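Local coordinates for SusD/RagB family nutrient-binding outer membrane lipoprotein (Bacteroides vulgatus, PDB 4F7A) that probably binds mucin O-glycans at the outer membrane, as a SusD-like lipoprotein that would hand captured glycan to a partner transporter, at residues Y132-Y137 with L471-D476; D149-A154 with R501-T506; A200-L205 with G232-S237. All coordinates share one frame; numbering follows the deposited sequence.

Interaction 1: residues Y132-Y137 with L471-D476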
loop_
_atom_site.group_PDB
_atom_site.type_symbol
_atom_site.label_atom_id
_atom_site.label_comp_id
_atom_site.label_asym_id
_atom_site.label_seq_id
_atom_site.Cartn_x
_atom_site.Cartn_y
_atom_site.Cartn_z
ATOM N N TYR A 132 -7.298 5.327 8.195
ATOM C CA TYR A 132 -8.040 5.991 9.271
ATOM C C TYR A 132 -9.211 5.188 9.819
ATOM O O TYR A 132 -9.647 5.424 10.940
ATOM C CB TYR A 132 -8.577 7.357 8.774
ATOM C CG TYR A 132 -7.495 8.296 8.275
ATOM C CD1 TYR A 132 -6.695 9.003 9.175
ATOM C CD2 TYR A 132 -7.263 8.472 6.914
ATOM C CE1 TYR A 132 -5.673 9.858 8.732
ATOM C CE2 TYR A 132 -6.243 9.307 6.459
ATOM C CZ TYR A 132 -5.473 10.020 7.373
ATOM O OH TYR A 132 -4.473 10.843 6.937
ATOM N N GLY A 133 -9.758 4.292 9.016
ATOM C CA GLY A 133 -11.004 3.625 9.332
ATOM C C GLY A 133 -12.193 4.242 8.631
ATOM O O GLY A 133 -12.280 4.240 7.406
ATOM N N PRO A 134 -13.128 4.797 9.404
ATOM C CA PRO A 134 -14.257 5.467 8.786
ATOM C C PRO A 134 -13.823 6.585 7.824
ATOM O O PRO A 134 -12.843 7.303 8.071
ATOM C CB PRO A 134 -15.028 6.034 9.981
ATOM C CG PRO A 134 -14.679 5.088 11.133
ATOM C CD PRO A 134 -13.276 4.642 10.865
ATOM N N ILE A 135 -14.554 6.727 6.730
ATOM C CA ILE A 135 -14.275 7.808 5.784
ATOM C C ILE A 135 -15.575 8.357 5.234
ATOM O O ILE A 135 -16.653 7.805 5.478
ATOM C CB ILE A 135 -13.381 7.332 4.611
ATOM C CG1 ILE A 135 -14.066 6.242 3.770
ATOM C CG2 ILE A 135 -11.979 6.835 5.138
ATOM C CD1 ILE A 135 -13.359 5.959 2.371
ATOM N N VAL A 136 -15.475 9.443 4.479
ATOM C CA VAL A 136 -16.581 9.920 3.677
ATOM C C VAL A 136 -16.435 9.318 2.275
ATOM O O VAL A 136 -15.419 9.559 1.586
ATOM C CB VAL A 136 -16.626 11.469 3.605
ATOM C CG1 VAL A 136 -17.751 11.919 2.682
ATOM C CG2 VAL A 136 -16.822 12.074 4.996
ATOM N N TYR A 137 -17.425 8.527 1.852
ATOM C CA TYR A 137 -17.357 7.868 0.550
ATOM C C TYR A 137 -18.719 7.717 -0.089
ATOM O O TYR A 137 -19.073 8.507 -0.990
ATOM C CB TYR A 137 -16.620 6.525 0.654
ATOM C CG TYR A 137 -16.328 5.899 -0.679
ATOM C CD1 TYR A 137 -15.259 6.337 -1.445
ATOM C CD2 TYR A 137 -17.123 4.880 -1.185
ATOM C CE1 TYR A 137 -15.013 5.804 -2.713
ATOM C CE2 TYR A 137 -16.865 4.318 -2.440
ATOM C CZ TYR A 137 -15.802 4.787 -3.192
ATOM O OH TYR A 137 -15.519 4.250 -4.418
ATOM N N LEU A 471 -3.882 5.601 11.752
ATOM C CA LEU A 471 -3.598 7.006 12.028
ATOM C C LEU A 471 -4.845 7.688 12.562
ATOM O O LEU A 471 -5.972 7.368 12.151
ATOM C CB LEU A 471 -3.113 7.733 10.766
ATOM C CG LEU A 471 -1.824 7.187 10.130
ATOM C CD1 LEU A 471 -1.388 8.129 8.982
ATOM C CD2 LEU A 471 -0.694 6.959 11.165
ATOM N N PRO A 472 -4.668 8.643 13.473
ATOM C CA PRO A 472 -5.847 9.406 13.936
ATOM C C PRO A 472 -6.501 10.207 12.823
ATOM O O PRO A 472 -5.848 10.545 11.851
ATOM C CB PRO A 472 -5.279 10.356 14.994
ATOM C CG PRO A 472 -3.974 9.726 15.411
ATOM C CD PRO A 472 -3.437 9.068 14.152
ATOM N N PHE A 473 -7.782 10.513 12.985
ATOM C CA PHE A 473 -8.483 11.356 12.039
ATOM C C PHE A 473 -7.821 12.738 11.882
ATOM O O PHE A 473 -7.108 13.227 12.769
ATOM C CB PHE A 473 -9.952 11.542 12.447
ATOM C CG PHE A 473 -10.754 10.284 12.471
ATOM C CD1 PHE A 473 -10.942 9.556 11.310
ATOM C CD2 PHE A 473 -11.392 9.870 13.638
ATOM C CE1 PHE A 473 -11.700 8.425 11.313
ATOM C CE2 PHE A 473 -12.148 8.727 13.659
ATOM C CZ PHE A 473 -12.299 7.990 12.468
ATOM N N SER A 474 -8.037 13.349 10.731
ATOM C CA SER A 474 -7.481 14.675 10.462
ATOM C C SER A 474 -8.070 15.714 11.398
ATOM O O SER A 474 -9.279 15.988 11.319
ATOM C CB SER A 474 -7.784 15.106 9.038
ATOM O OG SER A 474 -7.410 16.468 8.863
ATOM N N GLN A 475 -7.220 16.340 12.231
ATOM C CA GLN A 475 -7.673 17.463 13.041
ATOM C C GLN A 475 -7.939 18.711 12.209
ATOM O O GLN A 475 -8.704 19.565 12.639
ATOM C CB GLN A 475 -6.726 17.767 14.200
ATOM C CG GLN A 475 -6.878 16.764 15.351
ATOM C CD GLN A 475 -8.282 16.771 15.951
ATOM O OE1 GLN A 475 -8.810 17.824 16.345
ATOM N NE2 GLN A 475 -8.887 15.596 16.038
ATOM N N ASP A 476 -7.347 18.819 11.017
ATOM C CA ASP A 476 -7.678 19.942 10.125
ATOM C C ASP A 476 -9.126 19.828 9.669
ATOM O O ASP A 476 -9.870 20.811 9.686
ATOM C CB ASP A 476 -6.712 19.991 8.928
ATOM C CG ASP A 476 -5.268 20.038 9.382
ATOM O OD1 ASP A 476 -4.870 21.099 9.878
ATOM O OD2 ASP A 476 -4.566 18.992 9.339
#
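Y132 and P134 meet L471, P472 and F473 through apolar side-chain packing and ring carbons set against carbonyl oxygens. The F473 ring reaches back to the 132-137 segment, although its CB points away from it. With CG anti to the carbonyl carbon (chi1 -63°), the ring lies beside Y132 CB and the P134 ring. F473 CZ is 3.8 Å from P134 CD, and these two side chains cross at about a right angle. P134 CG lies in the plane of the F473 ring, at its edge. F473 CD1 is 4.1 Å from Y132 CB. The Y132 ring itself brings CE1 to 3.9 Å from L471 CB.

The second kind of contact is ring carbon to carbonyl oxygen. P472 O sits at the edge of the Y132 ring, near its plane, 3.2 Å from Y132 CE1. L471 O approaches the same ring obliquely, 3.5 Å from Y132 CD1. P134 O lies at the edge of the F473 ring, 3.6 Å from F473 CE1. P134 O and L471 O are buried with no hydrogen-bonding partner in the model; a ring carbon of F473 and one of Y132 lie close to them.

The classical polar bonds lie around the contact. Y132 OH bonds to T82 O and W86 N, which fixes the far end of the ring. R470 bonds Y132 O and makes a cation-pi contact with F473. Helix 482-492 covers P134 and F473 through A491 and L488.

The site joins two helix boundaries. Helix 111-132 ends at Y132, and G133 follows with positive phi. S474 is the N-cap of helix 475-480, and its OG accepts from D477 N. The arrangement is a buried packing of a helix C-terminal exit against a helix N-terminal entry in the helical SusD fold.

Interaction 2: residues D149-A154 with R501-T506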
loop_
_atom_site.group_PDB
_atom_site.type_symbol
_atom_site.label_atom_id
_atom_site.label_comp_id
_atom_site.label_asym_id
_atom_site.label_seq_id
_atom_site.Cartn_x
_atom_site.Cartn_y
_atom_site.Cartn_z
ATOM N N ASP A 149 -19.197 6.963 6.285
ATOM C CA ASP A 149 -19.300 5.502 6.180
ATOM C C ASP A 149 -18.441 4.849 7.261
ATOM O O ASP A 149 -17.273 5.192 7.393
ATOM C CB ASP A 149 -18.710 4.975 4.867
ATOM C CG ASP A 149 -19.507 5.299 3.660
ATOM O OD1 ASP A 149 -20.656 5.778 3.768
ATOM O OD2 ASP A 149 -18.953 5.046 2.550
ATOM N N THR A 150 -18.968 3.846 7.961
ATOM C CA THR A 150 -18.094 2.916 8.706
ATOM C C THR A 150 -17.163 2.241 7.688
ATOM O O THR A 150 -17.446 2.245 6.477
ATOM C CB THR A 150 -18.889 1.826 9.454
ATOM O OG1 THR A 150 -19.484 0.963 8.493
ATOM C CG2 THR A 150 -20.006 2.443 10.365
ATOM N N GLN A 151 -16.040 1.693 8.139
ATOM C CA GLN A 151 -15.158 0.994 7.213
ATOM C C GLN A 151 -15.880 -0.139 6.485
ATOM O O GLN A 151 -15.637 -0.357 5.298
ATOM C CB GLN A 151 -13.915 0.457 7.919
ATOM C CG GLN A 151 -12.915 -0.221 6.983
ATOM C CD GLN A 151 -11.594 -0.511 7.678
ATOM O OE1 GLN A 151 -11.502 -1.471 8.453
ATOM N NE2 GLN A 151 -10.545 0.296 7.378
ATOM N N GLU A 152 -16.738 -0.864 7.196
ATOM C CA GLU A 152 -17.512 -1.950 6.582
ATOM C C GLU A 152 -18.364 -1.415 5.426
ATOM O O GLU A 152 -18.419 -2.004 4.362
ATOM C CB GLU A 152 -18.408 -2.622 7.619
ATOM C CG GLU A 152 -19.255 -3.778 7.059
ATOM C CD GLU A 152 -20.027 -4.512 8.140
ATOM O OE1 GLU A 152 -20.155 -3.991 9.257
ATOM O OE2 GLU A 152 -20.494 -5.620 7.865
ATOM N N GLU A 153 -19.024 -0.291 5.656
ATOM C CA GLU A 153 -19.858 0.327 4.636
ATOM C C GLU A 153 -19.022 0.816 3.459
ATOM O O GLU A 153 -19.474 0.730 2.303
ATOM C CB GLU A 153 -20.656 1.486 5.223
ATOM C CG GLU A 153 -21.812 0.992 6.095
ATOM C CD GLU A 153 -22.341 2.053 7.093
ATOM O OE1 GLU A 153 -21.794 3.170 7.243
ATOM O OE2 GLU A 153 -23.327 1.737 7.762
ATOM N N ALA A 154 -17.846 1.372 3.746
ATOM C CA ALA A 154 -16.935 1.820 2.664
ATOM C C ALA A 154 -16.507 0.628 1.817
ATOM O O ALA A 154 -16.529 0.702 0.585
ATOM C CB ALA A 154 -15.712 2.559 3.235
ATOM N N ARG A 501 -8.067 -0.656 16.755
ATOM C CA ARG A 501 -8.113 -1.514 15.589
ATOM C C ARG A 501 -9.193 -1.086 14.593
ATOM O O ARG A 501 -10.348 -0.791 14.972
ATOM C CB ARG A 501 -8.369 -2.984 15.990
ATOM C CG ARG A 501 -7.249 -3.630 16.769
ATOM C CD ARG A 501 -7.525 -5.095 16.970
ATOM N NE ARG A 501 -6.608 -5.685 17.941
ATOM C CZ ARG A 501 -5.379 -6.118 17.676
ATOM N NH1 ARG A 501 -4.848 -6.051 16.454
ATOM N NH2 ARG A 501 -4.662 -6.636 18.662
ATOM N N LEU A 502 -8.830 -1.131 13.312
ATOM C CA LEU A 502 -9.809 -0.936 12.247
ATOM C C LEU A 502 -10.696 -2.164 12.112
ATOM O O LEU A 502 -10.374 -3.229 12.648
ATOM C CB LEU A 502 -9.103 -0.596 10.943
ATOM C CG LEU A 502 -8.249 0.668 11.040
ATOM C CD1 LEU A 502 -7.650 1.004 9.684
ATOM C CD2 LEU A 502 -9.090 1.847 11.609
ATOM N N TRP A 503 -11.834 -1.996 11.443
ATOM C CA TRP A 503 -12.820 -3.055 11.282
ATOM C C TRP A 503 -12.214 -4.372 10.759
ATOM O O TRP A 503 -12.510 -5.451 11.291
ATOM C CB TRP A 503 -13.964 -2.575 10.371
ATOM C CG TRP A 503 -14.950 -3.655 9.947
ATOM C CD1 TRP A 503 -15.913 -4.260 10.715
ATOM C CD2 TRP A 503 -15.057 -4.230 8.644
ATOM N NE1 TRP A 503 -16.619 -5.173 9.951
ATOM C CE2 TRP A 503 -16.109 -5.174 8.680
ATOM C CE3 TRP A 503 -14.396 -4.009 7.435
ATOM C CZ2 TRP A 503 -16.497 -5.902 7.548
ATOM C CZ3 TRP A 503 -14.763 -4.758 6.316
ATOM C CH2 TRP A 503 -15.807 -5.683 6.380
ATOM N N TRP A 504 -11.357 -4.297 9.746
ATOM C CA TRP A 504 -10.755 -5.522 9.179
ATOM C C TRP A 504 -9.637 -6.152 9.986
ATOM O O TRP A 504 -9.177 -7.243 9.641
ATOM C CB TRP A 504 -10.316 -5.352 7.727
ATOM C CG TRP A 504 -9.481 -4.137 7.363
ATOM C CD1 TRP A 504 -9.842 -3.158 6.473
ATOM C CD2 TRP A 504 -8.139 -3.814 7.770
ATOM N NE1 TRP A 504 -8.836 -2.250 6.327
ATOM C CE2 TRP A 504 -7.781 -2.615 7.118
ATOM C CE3 TRP A 504 -7.220 -4.402 8.626
ATOM C CZ2 TRP A 504 -6.537 -2.025 7.275
ATOM C CZ3 TRP A 504 -6.007 -3.817 8.808
ATOM C CH2 TRP A 504 -5.667 -2.619 8.144
ATOM N N ASP A 505 -9.252 -5.494 11.069
ATOM C CA ASP A 505 -8.179 -5.924 11.964
ATOM C C ASP A 505 -8.836 -6.594 13.168
ATOM O O ASP A 505 -9.355 -5.911 14.061
ATOM C CB ASP A 505 -7.369 -4.683 12.388
ATOM C CG ASP A 505 -6.269 -4.978 13.389
ATOM O OD1 ASP A 505 -6.112 -6.149 13.809
ATOM O OD2 ASP A 505 -5.557 -4.018 13.750
ATOM N N THR A 506 -8.830 -7.923 13.175
ATOM C CA THR A 506 -9.450 -8.697 14.262
ATOM C C THR A 506 -8.435 -9.088 15.327
ATOM O O THR A 506 -8.793 -9.647 16.350
ATOM C CB THR A 506 -10.090 -9.985 13.723
ATOM O OG1 THR A 506 -9.074 -10.779 13.098
ATOM C CG2 THR A 506 -11.175 -9.656 12.705
#
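A helix N-terminus packs here against a type I beta turn, L502 to D505. Helix 151-174 begins with a capping box, in which E153 N donates to T150 OG1 (3.1 Å) and T150 N donates to E153 OE1. Q151 and E152, in the first turn of the helix, touch the beta turn.

Q151 makes the polar link. Its CG is anti to the backbone N (chi1 -177°), and the extended chain carries the amide to the turn. W504 N donates to Q151 OE1 at 3.1 Å, nearly along the C=O axis, with an N-H...O angle of 156°. The amide lies almost parallel to the W504 ring, the planes 7° apart, with Q151 OE1 over one face, 3.1 Å from W504 CD1. Q151 OE1 also meets the edge of W503. Q151 NE2 bonds to T129 OG1 and W504 NE1 to D130 OD1, both on helix 111-132.

E152 makes the apolar link. E152 CA stands 3.8 Å from the centroid of the W503 six-membered ring, a CH-pi contact over the face. E152 CB lies over the same indole, and E152 CG is 3.5 Å from W503 CZ2. Just before the turn, R501 NH1 forms a salt bridge with D505 OD1 (2.9 Å); R469 also pairs with D505.

This is a capping-box helix start packed on a type I turn, joining helix 151-174 to the C-terminal loop of the SusD-like fold.

Interaction 3: residues A200-L205 with G232-S237; sequences ANSLRL and GVIESS
N201 and S202, neighbours on helix 193-210, each make a hydrogen bond to the backbone of the 232-237 loop. N201 ND2 donates to G232 O at 2.7 Å. The bond is nearly straight, 172° at the hydrogen, and the acceptor lies in the plane of the N201 amide. The donor is tilted 26° from the carbonyl plane of G232. I234 N donates to S202 OG at 3.0 Å. S202 OG also bonds to K198 O, one turn back on its own helix, and N201 ND2 also bonds to N229 OD1.

Van der Waals contacts are few. V233 CG1 is 3.8 Å from N201 CB. It lies anti to the carbonyl carbon (chi1 -65°), which turns it to the helix. I234 CG1 rests 3.6 Å from S202 OG. Replacing N201 with a leucine would remove the donor, and would probably leave G232 O and N229 OD1 without this partner.

Helix 334-346 also packs on V233 and I234, through T337, R341 and A334. The contact is thus mostly polar though largely buried: helix side chains bond a loop carbonyl and a loop N-H, so side chains hold the loop backbone to the helix.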
loop_
_atom_site.group_PDB
_atom_site.type_symbol
_atom_site.label_atom_id
_atom_site.label_comp_id
_atom_site.label_asym_id
_atom_site.label_seq_id
_atom_site.Cartn_x
_atom_site.Cartn_y
_atom_site.Cartn_z
ATOM N N ALA A 200 -9.489 -4.063 -12.085
ATOM C CA ALA A 200 -10.627 -4.169 -11.153
ATOM C C ALA A 200 -10.709 -5.544 -10.477
ATOM O O ALA A 200 -10.970 -5.641 -9.284
ATOM C CB ALA A 200 -11.957 -3.881 -11.885
ATOM N N ASN A 201 -10.498 -6.604 -11.242
ATOM C CA ASN A 201 -10.564 -7.962 -10.692
ATOM C C ASN A 201 -9.477 -8.188 -9.649
ATOM O O ASN A 201 -9.722 -8.772 -8.597
ATOM C CB ASN A 201 -10.459 -9.037 -11.784
ATOM C CG ASN A 201 -11.616 -9.029 -12.765
ATOM O OD1 ASN A 201 -12.724 -8.611 -12.432
ATOM N ND2 ASN A 201 -11.374 -9.557 -13.978
ATOM N N SER A 202 -8.268 -7.718 -9.939
ATOM C CA SER A 202 -7.130 -7.878 -9.036
ATOM C C SER A 202 -7.320 -7.055 -7.778
ATOM O O SER A 202 -7.045 -7.515 -6.686
ATOM C CB SER A 202 -5.834 -7.483 -9.737
ATOM O OG SER A 202 -5.700 -8.229 -10.941
ATOM N N LEU A 203 -7.777 -5.815 -7.947
ATOM C CA LEU A 203 -8.086 -4.950 -6.804
ATOM C C LEU A 203 -9.194 -5.581 -5.936
ATOM O O LEU A 203 -9.101 -5.603 -4.690
ATOM C CB LEU A 203 -8.447 -3.543 -7.311
ATOM C CG LEU A 203 -8.811 -2.493 -6.261
ATOM C CD1 LEU A 203 -7.732 -2.309 -5.168
ATOM C CD2 LEU A 203 -9.142 -1.160 -6.975
ATOM N N ARG A 204 -10.225 -6.137 -6.579
ATOM C CA ARG A 204 -11.295 -6.805 -5.817
ATOM C C ARG A 204 -10.728 -7.946 -4.992
ATOM O O ARG A 204 -11.116 -8.121 -3.833
ATOM C CB ARG A 204 -12.391 -7.337 -6.725
ATOM C CG ARG A 204 -13.564 -7.941 -5.969
ATOM C CD ARG A 204 -14.474 -8.772 -6.871
ATOM N NE ARG A 204 -15.042 -8.015 -7.978
ATOM C CZ ARG A 204 -16.005 -7.091 -7.914
ATOM N NH1 ARG A 204 -16.567 -6.733 -6.756
ATOM N NH2 ARG A 204 -16.405 -6.492 -9.052
ATOM N N LEU A 205 -9.798 -8.715 -5.567
ATOM C CA LEU A 205 -9.198 -9.810 -4.818
ATOM C C LEU A 205 -8.430 -9.294 -3.605
ATOM O O LEU A 205 -8.478 -9.896 -2.529
ATOM C CB LEU A 205 -8.283 -10.648 -5.689
ATOM C CG LEU A 205 -7.650 -11.874 -5.033
ATOM C CD1 LEU A 205 -8.699 -12.848 -4.507
ATOM C CD2 LEU A 205 -6.757 -12.554 -6.078
ATOM N N GLY A 232 -9.898 -11.976 -16.321
ATOM C CA GLY A 232 -8.680 -12.435 -15.663
ATOM C C GLY A 232 -8.179 -11.473 -14.609
ATOM O O GLY A 232 -8.802 -10.445 -14.368
ATOM N N VAL A 233 -7.058 -11.844 -13.975
ATOM C CA VAL A 233 -6.363 -10.999 -13.019
ATOM C C VAL A 233 -4.926 -10.852 -13.514
ATOM O O VAL A 233 -4.492 -11.558 -14.435
ATOM C CB VAL A 233 -6.389 -11.586 -11.589
ATOM C CG1 VAL A 233 -7.837 -11.633 -11.015
ATOM C CG2 VAL A 233 -5.744 -12.995 -11.533
ATOM N N ILE A 234 -4.199 -9.916 -12.925
ATOM C CA ILE A 234 -2.837 -9.632 -13.363
ATOM C C ILE A 234 -1.923 -10.787 -12.977
ATOM O O ILE A 234 -1.866 -11.174 -11.813
ATOM C CB ILE A 234 -2.343 -8.287 -12.783
ATOM C CG1 ILE A 234 -3.236 -7.140 -13.301
ATOM C CG2 ILE A 234 -0.871 -8.025 -13.206
ATOM C CD1 ILE A 234 -3.025 -5.846 -12.581
ATOM N N GLU A 235 -1.221 -11.345 -13.971
ATOM C CA GLU A 235 -0.330 -12.496 -13.781
ATOM C C GLU A 235 1.111 -12.252 -14.221
ATOM O O GLU A 235 2.009 -12.952 -13.765
ATOM C CB GLU A 235 -0.888 -13.696 -14.565
ATOM C CG GLU A 235 -2.202 -14.187 -13.967
ATOM C CD GLU A 235 -2.786 -15.396 -14.670
ATOM O OE1 GLU A 235 -2.191 -15.874 -15.640
ATOM O OE2 GLU A 235 -3.851 -15.878 -14.239
ATOM N N SER A 236 1.307 -11.265 -15.093
ATOM C CA SER A 236 2.631 -10.909 -15.613
ATOM C C SER A 236 3.041 -9.531 -15.134
ATOM O O SER A 236 2.232 -8.609 -15.155
ATOM C CB SER A 236 2.607 -10.885 -17.151
ATOM O OG SER A 236 3.810 -10.321 -17.654
ATOM N N SER A 237 4.320 -9.374 -14.767
ATOM C CA SER A 237 4.821 -8.065 -14.280
ATOM C C SER A 237 4.722 -6.968 -15.330
ATOM O O SER A 237 4.615 -5.794 -14.993
ATOM C CB SER A 237 6.256 -8.180 -13.776
ATOM O OG SER A 237 6.302 -9.070 -12.666
#

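How the interactions relate
All three contacts are largely buried, with W503, E152 and G232 among their partly exposed members. Interactions 1 and 2 adjoin, with centres about 12 Å apart. I135 O and D149 N probably share a hydrogen bond, and G133 CA packs on L502 CD2. Helix 111-132 ends in interaction 1, supplies T129 and D130 to interaction 2, and touches helix 193-210 in interaction 3. Helix 482-492 borders 1 and 2. Interaction 3 stands apart, its nearest atoms about 9 Å from interaction 1 and about 10 Å from interaction 2. Helix 151-174, which starts in interaction 2, packs on helix 193-210 of interaction 3. Chemistry shifts from ring packing in 1, through amide and indole in 2, to side-chain-to-backbone bonds in 3.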